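Local coordinates for phosphoribosylaminoimidazole-succinocarboxamide synthase (Ehrlichia chaffeensis str. Arkansas, PDB 3KRE), which catalyses the ATP-dependent joining of L-aspartate to a carboxyaminoimidazole ribonucleotide, giving SAICAR in de novo purine biosynthesis, at residues L43-H48 with V102-I107. Numbering follows the deposited sequence.
Sequences LEVIQH and VKKITI. With EDO (1,2-ethanediol), chain K.
V45 and V102 face each other as a hydrogen-bonded antiparallel pair, and their side chains make the tight part of this contact. Both valines lie on the same face of the sheet, where CG2 of V45 meets CG2 of V102 at 3.6 Å. In both residues CG1 stands anti to the carbonyl carbon (chi1 -68° in V45, -58° in V102), which leaves CG2 between the backbone N and the carbonyl carbon, where the two methyls meet. Beneath them the backbones are joined both ways, V45 N to V102 O at 2.8 Å and V102 N to V45 O at 2.9 Å, both bonds nearly straight. I36 of strand 34-38 also packs on V45, since strand 44-49 runs between its neighbour in sequence, 34-38, and the sequence-distant 99-107, antiparallel to both, in the N-terminal part of the SAICAR synthetase fold. Toward L43 and K104 the pairing gives way to solvent. K104 N still reaches L43 O at 2.9 Å, but from above the carbonyl plane, 51° out of it, where strand 99-107 breaks its regular course. L43 O also accepts a bond from a water, which in turn takes one from K103 NZ at 3.0 Å. The extended chain of K104 passes across V45, its CG and CD both 4.0 Å from V45 CG1, before its amino end leads away from strand 44-49.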
ATOM      1  N   LEU A  43       2.928 -20.759  -9.875  1.00  8.62           N
ATOM      2  CA  LEU A  43       3.437 -19.400 -10.045  1.00  7.40           C
ATOM      3  C   LEU A  43       2.350 -18.320  -9.904  1.00  6.53           C
ATOM      4  O   LEU A  43       2.625 -17.123 -10.095  1.00  4.84           O
ATOM      5  CB  LEU A  43       4.106 -19.280 -11.406  1.00  8.78           C
ATOM      6  CG  LEU A  43       5.348 -20.147 -11.611  1.00 12.05           C
ATOM      7  CD1 LEU A  43       5.681 -20.175 -13.122  1.00 17.71           C
ATOM      8  CD2 LEU A  43       6.491 -19.575 -10.756  1.00 17.37           C
ATOM      9  N   GLU A  44       1.131 -18.739  -9.598  1.00  4.73           N
ATOM     10  CA  GLU A  44       0.045 -17.804  -9.348  1.00  5.46           C
ATOM     11  C   GLU A  44      -0.581 -18.080  -7.989  1.00  5.48           C
ATOM     12  O   GLU A  44      -0.832 -19.252  -7.635  1.00  7.26           O
ATOM     13  CB  GLU A  44      -1.000 -17.946 -10.447  1.00  5.70           C
ATOM     14  CG  GLU A  44      -0.531 -17.496 -11.788  1.00  7.22           C
ATOM     15  CD  GLU A  44      -1.563 -17.746 -12.890  1.00  9.41           C
ATOM     16  OE1 GLU A  44      -2.604 -18.447 -12.678  1.00 10.20           O
ATOM     17  OE2 GLU A  44      -1.270 -17.251 -13.980  1.00 11.07           O
ATOM     18  N   VAL A  45      -0.877 -17.025  -7.250  1.00  4.84           N
ATOM     19  CA  VAL A  45      -1.518 -17.139  -5.951  1.00  4.78           C
ATOM     20  C   VAL A  45      -2.723 -16.214  -5.862  1.00  5.75           C
ATOM     21  O   VAL A  45      -2.892 -15.312  -6.704  1.00  3.88           O
ATOM     22  CB  VAL A  45      -0.515 -16.894  -4.807  1.00  4.64           C
ATOM     23  CG1 VAL A  45       0.482 -18.050  -4.774  1.00  5.26           C
ATOM     24  CG2 VAL A  45       0.178 -15.505  -4.894  1.00  2.99           C
ATOM     25  N   ILE A  46      -3.588 -16.475  -4.879  1.00  5.52           N
ATOM     26  CA  ILE A  46      -4.780 -15.650  -4.680  1.00  6.88           C
ATOM     27  C   ILE A  46      -4.535 -14.750  -3.499  1.00  6.78           C
ATOM     28  O   ILE A  46      -4.170 -15.222  -2.413  1.00  6.94           O
ATOM     29  CB  ILE A  46      -6.058 -16.499  -4.445  1.00  7.88           C
ATOM     30  CG1 ILE A  46      -6.420 -17.266  -5.701  1.00 10.11           C
ATOM     31  CG2 ILE A  46      -7.260 -15.613  -3.932  1.00  6.88           C
ATOM     32  CD1 ILE A  46      -7.420 -18.328  -5.463  1.00 10.34           C
ATOM     33  N   GLN A  47      -4.699 -13.444  -3.707  1.00  5.87           N
ATOM     34  CA  GLN A  47      -4.634 -12.488  -2.625  1.00  6.87           C
ATOM     35  C   GLN A  47      -6.063 -12.253  -2.163  1.00  7.21           C
ATOM     36  O   GLN A  47      -6.888 -11.780  -2.943  1.00  6.65           O
ATOM     37  CB  GLN A  47      -3.972 -11.196  -3.116  1.00  7.87           C
ATOM     38  CG  GLN A  47      -3.719 -10.149  -2.062  1.00  8.03           C
ATOM     39  CD  GLN A  47      -3.150  -8.857  -2.642  1.00  9.03           C
ATOM     40  OE1 GLN A  47      -3.760  -8.212  -3.487  1.00 13.73           O
ATOM     41  NE2 GLN A  47      -1.989  -8.487  -2.191  1.00 13.48           N
ATOM     42  N   HIS A  48      -6.336 -12.640  -0.909  1.00  6.66           N
ATOM     43  CA  HIS A  48      -7.674 -12.629  -0.336  1.00  6.98           C
ATOM     44  C   HIS A  48      -7.696 -11.566   0.761  1.00  7.31           C
ATOM     45  O   HIS A  48      -6.875 -11.595   1.712  1.00  8.20           O
ATOM     46  CB  HIS A  48      -8.044 -14.010   0.205  1.00  7.03           C
ATOM     47  CG  HIS A  48      -9.339 -14.043   0.960  1.00  6.63           C
ATOM     48  ND1 HIS A  48     -10.477 -14.639   0.452  1.00  8.22           N
ATOM     49  CD2 HIS A  48      -9.672 -13.577   2.188  1.00  7.62           C
ATOM     50  CE1 HIS A  48     -11.461 -14.521   1.329  1.00 10.48           C
ATOM     51  NE2 HIS A  48     -11.005 -13.873   2.389  1.00  8.06           N
ATOM     52  N   VAL A 102      -2.759 -13.018  -8.433  1.00  2.42           N
ATOM     53  CA  VAL A 102      -1.506 -12.300  -8.552  1.00  3.23           C
ATOM     54  C   VAL A 102      -0.327 -13.261  -8.751  1.00  3.93           C
ATOM     55  O   VAL A 102      -0.394 -14.480  -8.424  1.00  4.62           O
ATOM     56  CB  VAL A 102      -1.227 -11.426  -7.306  1.00  4.23           C
ATOM     57  CG1 VAL A 102      -2.352 -10.413  -7.041  1.00  3.57           C
ATOM     58  CG2 VAL A 102      -1.012 -12.332  -6.071  1.00  3.95           C
ATOM     59  N   LYS A 103       0.758 -12.693  -9.272  1.00  4.80           N
ATOM     60  CA  LYS A 103       1.997 -13.424  -9.508  1.00  5.53           C
ATOM     61  C   LYS A 103       2.560 -13.876  -8.165  1.00  5.81           C
ATOM     62  O   LYS A 103       2.578 -13.100  -7.245  1.00  6.27           O
ATOM     63  CB  LYS A 103       3.035 -12.527 -10.191  1.00  5.75           C
ATOM     64  CG  LYS A 103       2.684 -12.088 -11.618  1.00  9.76           C
ATOM     65  CD  LYS A 103       3.832 -11.266 -12.284  1.00 14.11           C
ATOM     66  CE  LYS A 103       4.417 -11.925 -13.562  1.00 17.53           C
ATOM     67  NZ  LYS A 103       4.496 -13.391 -13.472  1.00 19.72           N
ATOM     68  N   LYS A 104       3.085 -15.079  -8.096  1.00  6.21           N
ATOM     69  CA  LYS A 104       3.819 -15.508  -6.943  1.00  7.33           C
ATOM     70  C   LYS A 104       5.233 -14.934  -7.087  1.00  7.65           C
ATOM     71  O   LYS A 104       5.999 -15.332  -7.968  1.00  7.70           O
ATOM     72  CB  LYS A 104       3.819 -17.023  -6.810  1.00  8.05           C
ATOM     73  CG  LYS A 104       4.402 -17.522  -5.478  1.00 10.37           C
ATOM     74  CD  LYS A 104       4.336 -19.037  -5.348  1.00 13.81           C
ATOM     75  CE  LYS A 104       4.576 -19.468  -3.878  1.00 17.96           C
ATOM     76  NZ  LYS A 104       4.500 -20.977  -3.700  1.00 17.62           N
ATOM     77  N   ILE A 105       5.590 -14.048  -6.177  1.00  6.91           N
ATOM     78  CA  ILE A 105       6.906 -13.418  -6.158  1.00  9.01           C
ATOM     79  C   ILE A 105       7.512 -13.422  -4.738  1.00  9.36           C
ATOM     80  O   ILE A 105       6.800 -13.633  -3.757  1.00  9.11           O
ATOM     81  CB  ILE A 105       6.845 -11.966  -6.703  1.00  9.04           C
ATOM     82  CG1 ILE A 105       5.882 -11.102  -5.895  1.00  9.87           C
ATOM     83  CG2 ILE A 105       6.447 -11.940  -8.185  1.00  8.25           C
ATOM     84  CD1 ILE A 105       5.941  -9.616  -6.324  1.00 13.23           C
ATOM     85  N   THR A 106       8.826 -13.222  -4.656  1.00 10.55           N
ATOM     86  CA  THR A 106       9.475 -13.061  -3.364  1.00 11.56           C
ATOM     87  C   THR A 106       9.494 -11.607  -2.982  1.00 11.02           C
ATOM     88  O   THR A 106       9.997 -10.788  -3.736  1.00  9.59           O
ATOM     89  CB  THR A 106      10.880 -13.652  -3.347  1.00 13.26           C
ATOM     90  OG1 THR A 106      10.769 -15.048  -3.662  1.00 18.45           O
ATOM     91  CG2 THR A 106      11.474 -13.544  -1.959  1.00 13.12           C
ATOM     92  N   ILE A 107       8.909 -11.298  -1.829  1.00 11.07           N
ATOM     93  CA  ILE A 107       8.745  -9.912  -1.424  1.00 11.43           C
ATOM     94  C   ILE A 107      10.065  -9.478  -0.806  1.00 11.72           C
ATOM     95  O   ILE A 107      10.647 -10.199   0.001  1.00 12.40           O
ATOM     96  CB  ILE A 107       7.585  -9.731  -0.436  1.00 12.31           C
ATOM     97  CG1 ILE A 107       6.270 -10.193  -1.072  1.00 14.72           C
ATOM     98  CG2 ILE A 107       7.433  -8.257   0.008  1.00 10.43           C
ATOM     99  CD1 ILE A 107       5.926  -9.443  -2.336  1.00 15.04           C
TER
HETATM  100  C1  EDO K 307     -13.207 -12.464   5.222  1.00 21.05           C
HETATM  101  O1  EDO K 307     -11.999 -13.198   5.013  1.00 17.30           O
HETATM  102  C2  EDO K 307     -13.466 -12.188   6.714  1.00 19.05           C
HETATM  103  O2  EDO K 307     -12.556 -11.243   7.350  1.00 15.00           O
HETATM  104  O   HOH W   1       2.789 -15.671 -12.433  1.00 15.19           O